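Local structure of carbohydrate kinase (Agrobacterium tumefaciens, 2NWH) at residues A[48-53]-A[78-83]; A[14-19]-A[94-99]; A[165-170]-A[190-195]; A[118-123]-A[146-151]. The protein probably transfers a phosphate group from ATP to a sugar or sugar-like substrate, as a member of the pfkB family of carbohydrate kinases. One frame throughout, in Å; residues are numbered along the deposited sequence.

Contact 1 (A[48-53]-A[78-83])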
loop_
_atom_site.group_PDB
_atom_site.type_symbol
_atom_site.label_atom_id
_atom_site.label_comp_id
_atom_site.label_asym_id
_atom_site.label_seq_id
_atom_site.Cartn_x
_atom_site.Cartn_y
_atom_site.Cartn_z
ATOM N N ASN A 48 5.300 -5.295 4.650
ATOM C CA ASN A 48 4.485 -6.525 4.565
ATOM C C ASN A 48 5.112 -7.546 3.648
ATOM O O ASN A 48 5.146 -8.737 3.977
ATOM C CB ASN A 48 3.049 -6.241 4.107
ATOM C CG ASN A 48 2.264 -5.420 5.128
ATOM O OD1 ASN A 48 2.681 -5.294 6.268
ATOM N ND2 ASN A 48 1.124 -4.867 4.710
ATOM N N LEU A 49 5.582 -7.098 2.478
ATOM C CA LEU A 49 6.229 -8.000 1.538
ATOM C C LEU A 49 7.468 -8.630 2.124
ATOM O O LEU A 49 7.734 -9.820 1.900
ATOM C CB LEU A 49 6.556 -7.263 0.216
ATOM C CG LEU A 49 5.271 -6.965 -0.560
ATOM C CD1 LEU A 49 5.473 -5.763 -1.551
ATOM C CD2 LEU A 49 4.729 -8.243 -1.238
ATOM N N SER A 50 8.243 -7.855 2.870
ATOM C CA SER A 50 9.413 -8.420 3.585
ATOM C C SER A 50 9.029 -9.501 4.621
ATOM O O SER A 50 9.644 -10.602 4.704
ATOM C CB SER A 50 10.240 -7.279 4.193
ATOM O OG SER A 50 11.423 -7.778 4.781
ATOM N N ARG A 51 7.974 -9.213 5.361
ATOM C CA ARG A 51 7.399 -10.181 6.335
ATOM C C ARG A 51 6.945 -11.476 5.699
ATOM O O ARG A 51 6.939 -12.515 6.366
ATOM C CB ARG A 51 6.194 -9.542 7.026
ATOM C CG ARG A 51 6.637 -8.531 8.103
ATOM C CD ARG A 51 5.475 -7.651 8.541
ATOM N NE ARG A 51 5.987 -6.605 9.437
ATOM C CZ ARG A 51 5.511 -5.378 9.486
ATOM N NH1 ARG A 51 4.491 -5.046 8.701
ATOM N NH2 ARG A 51 6.045 -4.491 10.342
ATOM N N LEU A 52 6.550 -11.383 4.432
ATOM C CA LEU A 52 6.143 -12.544 3.638
ATOM C C LEU A 52 7.296 -13.197 2.879
ATOM O O LEU A 52 7.081 -14.106 2.082
ATOM C CB LEU A 52 5.025 -12.147 2.684
ATOM C CG LEU A 52 3.752 -11.626 3.346
ATOM C CD1 LEU A 52 2.819 -11.271 2.237
ATOM C CD2 LEU A 52 3.129 -12.703 4.314
ATOM N N GLY A 53 8.527 -12.756 3.140
ATOM C CA GLY A 53 9.699 -13.515 2.666
ATOM C C GLY A 53 10.468 -12.911 1.499
ATOM O O GLY A 53 11.509 -13.427 1.094
ATOM N N ALA A 78 11.867 -4.420 9.931
ATOM C CA ALA A 78 11.060 -5.297 9.100
ATOM C C ALA A 78 11.905 -5.984 8.022
ATOM O O ALA A 78 11.363 -6.722 7.186
ATOM C CB ALA A 78 9.949 -4.519 8.474
ATOM N N GLY A 79 13.214 -5.753 8.032
ATOM C CA GLY A 79 14.090 -6.339 6.986
ATOM C C GLY A 79 14.052 -5.653 5.620
ATOM O O GLY A 79 14.564 -6.181 4.627
ATOM N N VAL A 80 13.499 -4.441 5.562
ATOM C CA VAL A 80 13.425 -3.698 4.300
ATOM C C VAL A 80 14.706 -2.913 4.172
ATOM O O VAL A 80 15.113 -2.207 5.127
ATOM C CB VAL A 80 12.202 -2.728 4.284
ATOM C CG1 VAL A 80 12.199 -1.798 3.050
ATOM C CG2 VAL A 80 10.828 -3.516 4.402
ATOM N N GLU A 81 15.311 -2.988 2.989
ATOM C CA GLU A 81 16.452 -2.132 2.639
ATOM C C GLU A 81 15.959 -0.718 2.320
ATOM O O GLU A 81 15.228 -0.499 1.362
ATOM C CB GLU A 81 17.239 -2.718 1.464
ATOM C CG GLU A 81 18.515 -1.886 1.117
ATOM C CD GLU A 81 19.194 -2.313 -0.195
ATOM O OE1 GLU A 81 18.645 -3.192 -0.905
ATOM O OE2 GLU A 81 20.270 -1.745 -0.517
ATOM N N ASP A 82 16.336 0.226 3.162
ATOM C CA ASP A 82 15.909 1.627 3.046
ATOM C C ASP A 82 16.996 2.377 2.318
ATOM O O ASP A 82 18.060 2.618 2.898
ATOM C CB ASP A 82 15.798 2.263 4.424
ATOM C CG ASP A 82 15.252 3.687 4.370
ATOM O OD1 ASP A 82 14.227 3.922 3.680
ATOM O OD2 ASP A 82 15.836 4.565 5.047
ATOM N N THR A 83 16.740 2.754 1.073
ATOM C CA THR A 83 17.679 3.639 0.338
ATOM C C THR A 83 16.920 4.923 -0.014
ATOM O O THR A 83 16.356 5.035 -1.073
ATOM C CB THR A 83 18.295 2.943 -0.934
ATOM O OG1 THR A 83 17.265 2.542 -1.837
ATOM C CG2 THR A 83 19.114 1.696 -0.574
HETATM O O HOH W 1 13.292 -7.668 2.607
#
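Ala78 offers its carbonyl oxygen to Ser50, near the end of helix 41-51. The hydroxyl Ser50 OG donates to Ala78 O at 2.6 Å, a short bond that reaches the oxygen within the carbonyl plane at a C=O...donor angle of 148°. With OG anti to the backbone nitrogen of Ser50 (chi1 -175°), the hydroxyl leans out from the helix toward residues 78-80. The methyl of Ala78 meets Arg51 more loosely, NH2 of the guanidinium standing 4.3 Å from Ala78 CB. The same guanidinium makes a weak bond through NH1 to Asn48 OD1, while Asn48 ND2 holds Asp255 on helix 255-266. At Gly79 the chain turns to positive phi, 77°, and a water links the backbone to the serine, 2.8 Å from Gly79 O and 2.9 Å from Ser50 OG. The serine hydroxyl thus joins two successive peptides, one directly and one through solvent. Val80 adds the apolar part: its CG2 branch packs 3.8 Å from Ser50 CB, and the side chain also rests on Ile58 of strand 55-63. From Glu81 onward the chain runs in the main sheet, where Glu81 and Thr83 bond to the backbone of strand 55-63 and Asp82 forms a salt bridge with Arg62. The meeting is one of two helix ends, each closed by a Schellman motif with a glycine at positive phi, Gly53 after helix 41-51 and Gly79 after helix 66-77, the latter being the helix of a beta-alpha-beta crossover into the edge strand of a ribokinase-like domain.

Contact 2 (A[14-19]-A[94-99])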
loop_
_atom_site.group_PDB
_atom_site.type_symbol
_atom_site.label_atom_id
_atom_site.label_comp_id
_atom_site.label_asym_id
_atom_site.label_seq_id
_atom_site.Cartn_x
_atom_site.Cartn_y
_atom_site.Cartn_z
ATOM N N ILE A 14 6.269 9.784 8.873
ATOM C CA ILE A 14 6.098 9.606 10.308
ATOM C C ILE A 14 4.610 9.817 10.656
ATOM O O ILE A 14 3.952 10.764 10.186
ATOM C CB ILE A 14 7.073 10.518 11.113
ATOM C CG1 ILE A 14 7.193 10.115 12.587
ATOM C CG2 ILE A 14 6.676 12.027 11.008
ATOM C CD1 ILE A 14 7.940 8.763 12.790
ATOM N N ASP A 15 4.097 8.915 11.484
ATOM C CA ASP A 15 2.739 9.006 11.956
ATOM C C ASP A 15 2.818 9.296 13.447
ATOM O O ASP A 15 3.290 8.462 14.221
ATOM C CB ASP A 15 2.006 7.691 11.690
ATOM C CG ASP A 15 0.572 7.699 12.168
ATOM O OD1 ASP A 15 0.293 8.092 13.334
ATOM O OD2 ASP A 15 -0.286 7.269 11.382
ATOM N N ARG A 16 2.347 10.479 13.828
ATOM C CA ARG A 16 2.402 10.930 15.216
ATOM C C ARG A 16 0.964 11.086 15.727
ATOM O O ARG A 16 0.144 11.822 15.142
ATOM C CB ARG A 16 3.187 12.271 15.306
ATOM C CG ARG A 16 4.654 12.138 14.761
ATOM C CD ARG A 16 5.537 13.374 15.067
ATOM N NE ARG A 16 5.756 13.480 16.508
ATOM C CZ ARG A 16 5.200 14.409 17.290
ATOM N NH1 ARG A 16 4.402 15.336 16.770
ATOM N NH2 ARG A 16 5.417 14.390 18.608
ATOM N N ARG A 17 0.674 10.416 16.827
ATOM C CA ARG A 17 -0.667 10.394 17.368
ATOM C C ARG A 17 -0.603 10.876 18.819
ATOM O O ARG A 17 0.092 10.289 19.650
ATOM C CB ARG A 17 -1.197 8.968 17.252
ATOM C CG ARG A 17 -2.686 8.735 17.540
ATOM C CD ARG A 17 -3.021 7.289 17.076
ATOM N NE ARG A 17 -4.446 6.956 17.163
ATOM C CZ ARG A 17 -4.996 5.852 16.659
ATOM N NH1 ARG A 17 -4.246 4.943 16.036
ATOM N NH2 ARG A 17 -6.303 5.645 16.799
ATOM N N GLY A 18 -1.300 11.977 19.098
ATOM C CA GLY A 18 -1.359 12.549 20.430
ATOM C C GLY A 18 -2.741 12.296 21.023
ATOM O O GLY A 18 -3.761 12.582 20.382
ATOM N N MET A 19 -2.791 11.715 22.216
ATOM C CA MET A 19 -4.056 11.418 22.818
ATOM C C MET A 19 -4.199 12.222 24.085
ATOM O O MET A 19 -3.295 12.266 24.902
ATOM C CB MET A 19 -4.174 9.916 23.150
ATOM C CG MET A 19 -5.485 9.549 23.889
ATOM S SD MET A 19 -5.784 7.721 23.949
ATOM C CE MET A 19 -6.499 7.590 22.314
ATOM N N SER A 94 4.912 13.988 7.298
ATOM C CA SER A 94 4.315 13.602 8.600
ATOM C C SER A 94 2.821 13.660 8.539
ATOM O O SER A 94 2.260 14.474 7.800
ATOM C CB SER A 94 4.836 14.507 9.722
ATOM O OG SER A 94 4.461 15.852 9.491
ATOM N N TYR A 95 2.162 12.738 9.256
ATOM C CA TYR A 95 0.737 12.778 9.544
ATOM C C TYR A 95 0.617 12.919 11.096
ATOM O O TYR A 95 1.100 12.075 11.841
ATOM C CB TYR A 95 0.065 11.472 9.035
ATOM C CG TYR A 95 -1.373 11.356 9.431
ATOM C CD1 TYR A 95 -2.386 11.984 8.674
ATOM C CD2 TYR A 95 -1.735 10.645 10.575
ATOM C CE1 TYR A 95 -3.714 11.919 9.044
ATOM C CE2 TYR A 95 -3.062 10.579 10.960
ATOM C CZ TYR A 95 -4.043 11.198 10.181
ATOM O OH TYR A 95 -5.344 11.092 10.606
ATOM N N THR A 96 -0.001 13.996 11.568
ATOM C CA THR A 96 -0.102 14.263 13.011
ATOM C C THR A 96 -1.570 14.341 13.396
ATOM O O THR A 96 -2.287 15.144 12.837
ATOM C CB THR A 96 0.582 15.599 13.314
ATOM O OG1 THR A 96 1.943 15.545 12.849
ATOM C CG2 THR A 96 0.502 15.928 14.833
ATOM N N ALA A 97 -2.033 13.468 14.299
ATOM C CA ALA A 97 -3.428 13.475 14.729
ATOM C C ALA A 97 -3.502 13.788 16.218
ATOM O O ALA A 97 -2.650 13.332 17.030
ATOM C CB ALA A 97 -4.076 12.103 14.459
ATOM N N ILE A 98 -4.533 14.512 16.597
ATOM C CA ILE A 98 -4.817 14.648 18.016
ATOM C C ILE A 98 -6.183 13.981 18.273
ATOM O O ILE A 98 -7.170 14.308 17.610
ATOM C CB ILE A 98 -4.763 16.119 18.424
ATOM C CG1 ILE A 98 -3.323 16.691 18.247
ATOM C CG2 ILE A 98 -5.393 16.312 19.823
ATOM C CD1 ILE A 98 -3.225 18.167 18.605
ATOM N N LEU A 99 -6.214 13.049 19.217
ATOM C CA LEU A 99 -7.412 12.253 19.565
ATOM C C LEU A 99 -7.860 12.534 20.992
ATOM O O LEU A 99 -7.038 12.846 21.886
ATOM C CB LEU A 99 -7.107 10.755 19.480
ATOM C CG LEU A 99 -6.960 9.977 18.166
ATOM C CD1 LEU A 99 -5.876 10.545 17.328
ATOM C CD2 LEU A 99 -6.644 8.519 18.574
HETATM O O HOH W 2 3.994 16.409 14.230
#
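Tyr95 and Arg16 show how a parallel pair is bonded: Tyr95 N donates to Ile14 O and Tyr95 O accepts from Arg16 N, each at 2.8 Å. The same scheme continues as Ala97 bridges Arg16 and Gly18, and Leu99 N closes the series on Gly18 O. All five bonds are nearly straight. Weaker CA-H...O contacts run between them, the shortest from Thr96 CA to Arg16 O at 3.2 Å.

Among polar side chains, Arg16 and Thr96 meet through a water, which accepts from Arg16 NH1 at 2.8 Å in the guanidinium plane and lies 2.6 Å from Thr96 OG1. A bend at chi3 (67°) folds the arginine back along the sheet, where Glu36 binds NE in a salt bridge and Trp34 adds a cation-pi contact.

Carbon contacts are unusually close at one end, where Ile14 CG2 lies 3.3 Å from Ser94 CB. Toward the other end the extended Arg17 runs across Leu99, CG lying 3.7 Å from Leu99 CD1; Met19 CE touches Leu99 CD2 at 3.9 Å.

The two strands form the middle of a four-stranded sheet, consistent with the lid of related sugar kinases: strand 32-39 runs antiparallel beside 13-20, strand 105-111 antiparallel beside 94-99, and Ile14 reaches Thr67 and Val70 of helix 66-77.

Contact 3 (A[165-170]-A[190-195])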
loop_
_atom_site.group_PDB
_atom_site.type_symbol
_atom_site.label_atom_id
_atom_site.label_comp_id
_atom_site.label_asym_id
_atom_site.label_seq_id
_atom_site.Cartn_x
_atom_site.Cartn_y
_atom_site.Cartn_z
ATOM N N ALA A 165 0.719 -0.982 -8.235
ATOM C CA ALA A 165 0.425 0.348 -7.739
ATOM C C ALA A 165 -0.639 0.289 -6.667
ATOM O O ALA A 165 -1.591 -0.497 -6.748
ATOM C CB ALA A 165 -0.052 1.222 -8.888
ATOM N N ILE A 166 -0.474 1.122 -5.656
ATOM C CA ILE A 166 -1.486 1.311 -4.620
ATOM C C ILE A 166 -2.052 2.719 -4.769
ATOM O O ILE A 166 -1.298 3.707 -4.807
ATOM C CB ILE A 166 -0.849 1.126 -3.220
ATOM C CG1 ILE A 166 -0.479 -0.338 -2.972
ATOM C CG2 ILE A 166 -1.777 1.557 -2.068
ATOM C CD1 ILE A 166 0.511 -0.417 -1.777
ATOM N N ALA A 167 -3.384 2.799 -4.793
ATOM C CA ALA A 167 -4.117 4.010 -5.141
ATOM C C ALA A 167 -4.097 5.110 -4.070
ATOM O O ALA A 167 -4.267 6.282 -4.402
ATOM C CB ALA A 167 -5.561 3.658 -5.499
ATOM N N ILE A 168 -3.951 4.706 -2.802
ATOM C CA ILE A 168 -3.850 5.561 -1.614
ATOM C C ILE A 168 -5.149 6.260 -1.195
ATOM O O ILE A 168 -5.566 6.118 -0.059
ATOM C CB ILE A 168 -2.647 6.583 -1.659
ATOM C CG1 ILE A 168 -1.310 5.844 -1.847
ATOM C CG2 ILE A 168 -2.547 7.375 -0.361
ATOM C CD1 ILE A 168 -0.909 4.977 -0.637
ATOM N N SER A 169 -5.767 6.994 -2.120
ATOM C CA SER A 169 -7.012 7.734 -1.865
ATOM C C SER A 169 -7.699 8.050 -3.199
ATOM O O SER A 169 -7.040 8.012 -4.253
ATOM C CB SER A 169 -6.708 9.020 -1.081
ATOM O OG SER A 169 -6.021 9.975 -1.882
ATOM N N PRO A 170 -9.026 8.366 -3.175
ATOM C CA PRO A 170 -9.702 8.715 -4.435
ATOM C C PRO A 170 -9.056 9.939 -5.096
ATOM O O PRO A 170 -8.888 9.968 -6.321
ATOM C CB PRO A 170 -11.147 9.012 -4.024
ATOM C CG PRO A 170 -11.214 8.909 -2.548
ATOM C CD PRO A 170 -9.924 8.430 -2.005
ATOM N N GLU A 190 -13.504 0.655 -3.498
ATOM C CA GLU A 190 -14.583 1.182 -4.367
ATOM C C GLU A 190 -14.461 2.644 -4.835
ATOM O O GLU A 190 -14.658 2.933 -6.025
ATOM C CB GLU A 190 -15.968 0.974 -3.716
ATOM C CG GLU A 190 -16.686 -0.290 -4.127
ATOM C CD GLU A 190 -17.528 -0.142 -5.382
ATOM O OE1 GLU A 190 -18.375 0.780 -5.447
ATOM O OE2 GLU A 190 -17.357 -0.977 -6.299
ATOM N N ALA A 191 -14.170 3.549 -3.894
ATOM C CA ALA A 191 -14.065 5.003 -4.137
ATOM C C ALA A 191 -12.952 5.394 -5.106
ATOM O O ALA A 191 -13.116 6.308 -5.933
ATOM C CB ALA A 191 -13.857 5.736 -2.817
ATOM N N GLU A 192 -11.810 4.714 -4.975
ATOM C CA GLU A 192 -10.642 4.983 -5.788
ATOM C C GLU A 192 -10.895 4.500 -7.218
ATOM O O GLU A 192 -10.464 5.135 -8.182
ATOM C CB GLU A 192 -9.385 4.330 -5.157
ATOM C CG GLU A 192 -9.052 4.862 -3.752
ATOM C CD GLU A 192 -8.223 3.907 -2.875
ATOM O OE1 GLU A 192 -7.885 2.768 -3.303
ATOM O OE2 GLU A 192 -7.916 4.302 -1.725
ATOM N N ALA A 193 -11.635 3.403 -7.352
ATOM C CA ALA A 193 -12.000 2.881 -8.656
ATOM C C ALA A 193 -12.902 3.887 -9.403
ATOM O O ALA A 193 -12.603 4.263 -10.543
ATOM C CB ALA A 193 -12.664 1.514 -8.516
ATOM N N ARG A 194 -13.965 4.356 -8.745
ATOM C CA ARG A 194 -14.826 5.394 -9.333
ATOM C C ARG A 194 -14.030 6.635 -9.744
ATOM O O ARG A 194 -14.182 7.133 -10.861
ATOM C CB ARG A 194 -15.954 5.783 -8.380
ATOM C CG ARG A 194 -17.251 5.065 -8.654
ATOM C CD ARG A 194 -18.284 5.355 -7.581
ATOM N NE ARG A 194 -17.717 5.259 -6.231
ATOM C CZ ARG A 194 -18.295 4.609 -5.217
ATOM N NH1 ARG A 194 -19.448 3.968 -5.396
ATOM N NH2 ARG A 194 -17.704 4.581 -4.027
ATOM N N ALA A 195 -13.155 7.102 -8.853
ATOM C CA ALA A 195 -12.353 8.305 -9.096
ATOM C C ALA A 195 -11.422 8.212 -10.301
ATOM O O ALA A 195 -11.346 9.146 -11.085
ATOM C CB ALA A 195 -11.589 8.709 -7.849
#
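Ser169 N donates to Ala167 O at 2.8 Å, and with Ile168 at phi/psi 72/-55° between them this closes a classic gamma turn, the tight bend against which Glu192 lies. The glutamate comes from the first turn of helix 190-197. Its CG stands beside the backbone nitrogen and anti to the carbonyl carbon (chi1 -61°), and the chain runs out extended along the bend, so that methylene and carboxylate meet different peptides. CG packs 3.5 Å from Ser169 C, while the carboxylate lies against the turn: OE1 lies 3.3 Å from Ala167 CB, and OE2 is 3.4 Å from Ile168 O without a bond between the two acceptors. The real polar partner of OE1 is the backbone nitrogen of Asn189, just ahead of the helix.

Farther along, Pro170 fits against the side of the helix with its ring crossing the glutamate chain. Its CB touches Ala195 CB at 3.9 Å, its CG faces Ala191 CB at 4.1 Å, and the methyl of Ala195 also approaches Pro170 O to 3.3 Å. Ser169 is the N-cap of the short helix 170-173, its OG accepting from Lys172 N.

The bond from Asn189 N to Glu192 is the N3-to-N-cap half of a capping box. Asn189 and Glu192 also fit the NxxE motif of the ribokinase-like kinases, which in relatives lies near the metal and phosphate site.

Contact 4 (A[118-123]-A[146-151])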
loop_
_atom_site.group_PDB
_atom_site.type_symbol
_atom_site.label_atom_id
_atom_site.label_comp_id
_atom_site.label_asym_id
_atom_site.label_seq_id
_atom_site.Cartn_x
_atom_site.Cartn_y
_atom_site.Cartn_z
ATOM N N PHE A 118 10.058 14.442 -5.780
ATOM C CA PHE A 118 10.374 13.245 -6.545
ATOM C C PHE A 118 9.825 13.435 -7.972
ATOM O O PHE A 118 8.770 12.932 -8.333
ATOM C CB PHE A 118 9.810 11.984 -5.859
ATOM C CG PHE A 118 10.555 10.706 -6.222
ATOM C CD1 PHE A 118 10.428 9.566 -5.414
ATOM C CD2 PHE A 118 11.453 10.681 -7.315
ATOM C CE1 PHE A 118 11.095 8.373 -5.742
ATOM C CE2 PHE A 118 12.135 9.505 -7.651
ATOM C CZ PHE A 118 11.957 8.357 -6.864
ATOM N N THR A 119 10.560 14.196 -8.765
ATOM C CA THR A 119 10.100 14.620 -10.087
ATOM C C THR A 119 10.556 13.611 -11.157
ATOM O O THR A 119 11.375 12.716 -10.871
ATOM C CB THR A 119 10.729 15.950 -10.456
ATOM O OG1 THR A 119 12.134 15.745 -10.444
ATOM C CG2 THR A 119 10.299 17.061 -9.434
ATOM N N PRO A 120 9.978 13.694 -12.381
ATOM C CA PRO A 120 10.473 12.756 -13.424
ATOM C C PRO A 120 11.968 12.859 -13.661
ATOM O O PRO A 120 12.634 11.845 -13.850
ATOM C CB PRO A 120 9.684 13.167 -14.660
ATOM C CG PRO A 120 8.393 13.671 -14.100
ATOM C CD PRO A 120 8.864 14.517 -12.896
ATOM N N ARG A 121 12.492 14.080 -13.614
ATOM C CA ARG A 121 13.927 14.310 -13.765
ATOM C C ARG A 121 14.717 13.506 -12.755
ATOM O O ARG A 121 15.692 12.844 -13.100
ATOM C CB ARG A 121 14.169 15.805 -13.587
ATOM C CG ARG A 121 15.579 16.258 -13.581
ATOM C CD ARG A 121 15.588 17.760 -13.884
ATOM N NE ARG A 121 16.917 18.130 -14.326
ATOM C CZ ARG A 121 17.240 19.257 -14.941
ATOM N NH1 ARG A 121 18.499 19.455 -15.294
ATOM N NH2 ARG A 121 16.321 20.171 -15.208
ATOM N N ARG A 122 14.281 13.523 -11.498
ATOM C CA ARG A 122 14.975 12.776 -10.467
ATOM C C ARG A 122 14.793 11.268 -10.607
ATOM O O ARG A 122 15.698 10.511 -10.279
ATOM C CB ARG A 122 14.568 13.283 -9.074
ATOM C CG ARG A 122 15.105 14.705 -8.759
ATOM C CD ARG A 122 14.976 15.101 -7.316
ATOM N NE ARG A 122 15.599 16.409 -7.120
ATOM C CZ ARG A 122 14.980 17.573 -6.872
ATOM N NH1 ARG A 122 13.655 17.673 -6.718
ATOM N NH2 ARG A 122 15.720 18.666 -6.757
ATOM N N LEU A 123 13.616 10.834 -11.069
ATOM C CA LEU A 123 13.352 9.416 -11.224
ATOM C C LEU A 123 14.301 8.855 -12.303
ATOM O O LEU A 123 14.702 7.693 -12.238
ATOM C CB LEU A 123 11.914 9.182 -11.705
ATOM C CG LEU A 123 11.498 7.695 -11.809
ATOM C CD1 LEU A 123 11.200 7.027 -10.416
ATOM C CD2 LEU A 123 10.272 7.591 -12.688
ATOM N N GLU A 146 2.016 12.851 -10.419
ATOM C CA GLU A 146 1.441 12.262 -11.627
ATOM C C GLU A 146 2.484 12.005 -12.720
ATOM O O GLU A 146 2.598 10.865 -13.212
ATOM C CB GLU A 146 0.243 13.096 -12.148
ATOM C CG GLU A 146 -0.300 12.680 -13.531
ATOM C CD GLU A 146 -1.735 13.179 -13.795
ATOM O OE1 GLU A 146 -2.369 13.738 -12.870
ATOM O OE2 GLU A 146 -2.242 12.984 -14.929
ATOM N N ASP A 147 3.249 13.026 -13.114
ATOM C CA ASP A 147 4.212 12.817 -14.198
ATOM C C ASP A 147 5.313 11.813 -13.852
ATOM O O ASP A 147 5.868 11.149 -14.728
ATOM C CB ASP A 147 4.790 14.127 -14.775
ATOM C CG ASP A 147 5.315 15.094 -13.698
ATOM O OD1 ASP A 147 5.950 16.115 -14.081
ATOM O OD2 ASP A 147 5.100 14.864 -12.490
ATOM N N THR A 148 5.617 11.702 -12.557
ATOM C CA THR A 148 6.589 10.733 -12.092
ATOM C C THR A 148 6.040 9.330 -12.246
ATOM O O THR A 148 6.762 8.421 -12.664
ATOM C CB THR A 148 7.017 11.045 -10.634
ATOM O OG1 THR A 148 7.540 12.381 -10.637
ATOM C CG2 THR A 148 8.152 10.095 -10.198
ATOM N N LEU A 149 4.744 9.174 -11.960
ATOM C CA LEU A 149 4.103 7.902 -12.105
ATOM C C LEU A 149 4.089 7.477 -13.569
ATOM O O LEU A 149 4.454 6.355 -13.902
ATOM C CB LEU A 149 2.711 7.943 -11.501
ATOM C CG LEU A 149 2.622 8.038 -9.986
ATOM C CD1 LEU A 149 1.227 8.468 -9.573
ATOM C CD2 LEU A 149 3.004 6.693 -9.367
ATOM N N THR A 150 3.778 8.398 -14.474
ATOM C CA THR A 150 3.852 8.064 -15.905
ATOM C C THR A 150 5.276 7.672 -16.363
ATOM O O THR A 150 5.453 6.662 -17.094
ATOM C CB THR A 150 3.323 9.224 -16.734
ATOM O OG1 THR A 150 2.075 9.653 -16.173
ATOM C CG2 THR A 150 3.140 8.828 -18.222
ATOM N N ALA A 151 6.285 8.450 -15.933
ATOM C CA ALA A 151 7.670 8.173 -16.295
ATOM C C ALA A 151 8.116 6.820 -15.766
ATOM O O ALA A 151 8.820 6.085 -16.483
ATOM C CB ALA A 151 8.606 9.268 -15.787
#
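The contact joins the N-terminal turns of two helices, as Pro120, the first residue of helix 120-123, sets its ring against Asp147 and Thr148 of helix 146-158. One hydrogen bond crosses it. Thr148 OG1 donates to Phe118 O at 2.7 Å, in the carbonyl plane and on a lone pair, with a C=O...donor angle of 137°. Chi1 of -58° puts the hydroxyl anti to the carbonyl carbon of Thr148 and sends the CG2 methyl toward Leu123. The hydroxyl also stands 3.3 Å from Pro120 N, but a proline nitrogen carries no N-H, so this is a contact and not a bond.

The proline ring meets the Asp147 side chain at about a right angle: Pro120 CG is 3.4 Å from Asp147 CG, and Pro120 CD is 3.5 Å from Asp147 OD1. Helix 146-158 is the helical arm of a beta-alpha-beta crossover between the parallel neighbours 137-141 and 163-166, and the short helix 120-123 packs on its first turns. There Leu123 reaches across with CD2, which lies 3.6 Å from Thr148 O and 3.9 Å from Ala151 CB; deeper along the same helix Leu123 also meets Leu152 and Ile155.

Thr119 caps the short helix, its OG1 accepting from Arg122 N at 3.3 Å in a nearly straight bond. The Phe118 ring has Leu123 N at its edge, close to the ring plane, and stacks edge-to-face with Phe85 of strand 81-87.

Contacts 1, 3 and 4 belong to the alpha/beta body of the kinase, whereas contact 2 lies in the separate four-stranded sheet, its centre 29 Å from that of contact 4. Along the chain contact 1 is nested inside the loop closed by contact 2, and strand 94-99 is the next strand after 81-87. Contacts 4 and 3 follow in series and are linked by helix 146-158 and strand 163-166, their nearest atoms about 6 Å apart. Contacts 1 and 3 reach the same large sheet on opposite sides of the chain's centre. The sodium bound by Asp249 and Thr251 lies about 13 Å from the side chain of Glu192 in contact 3.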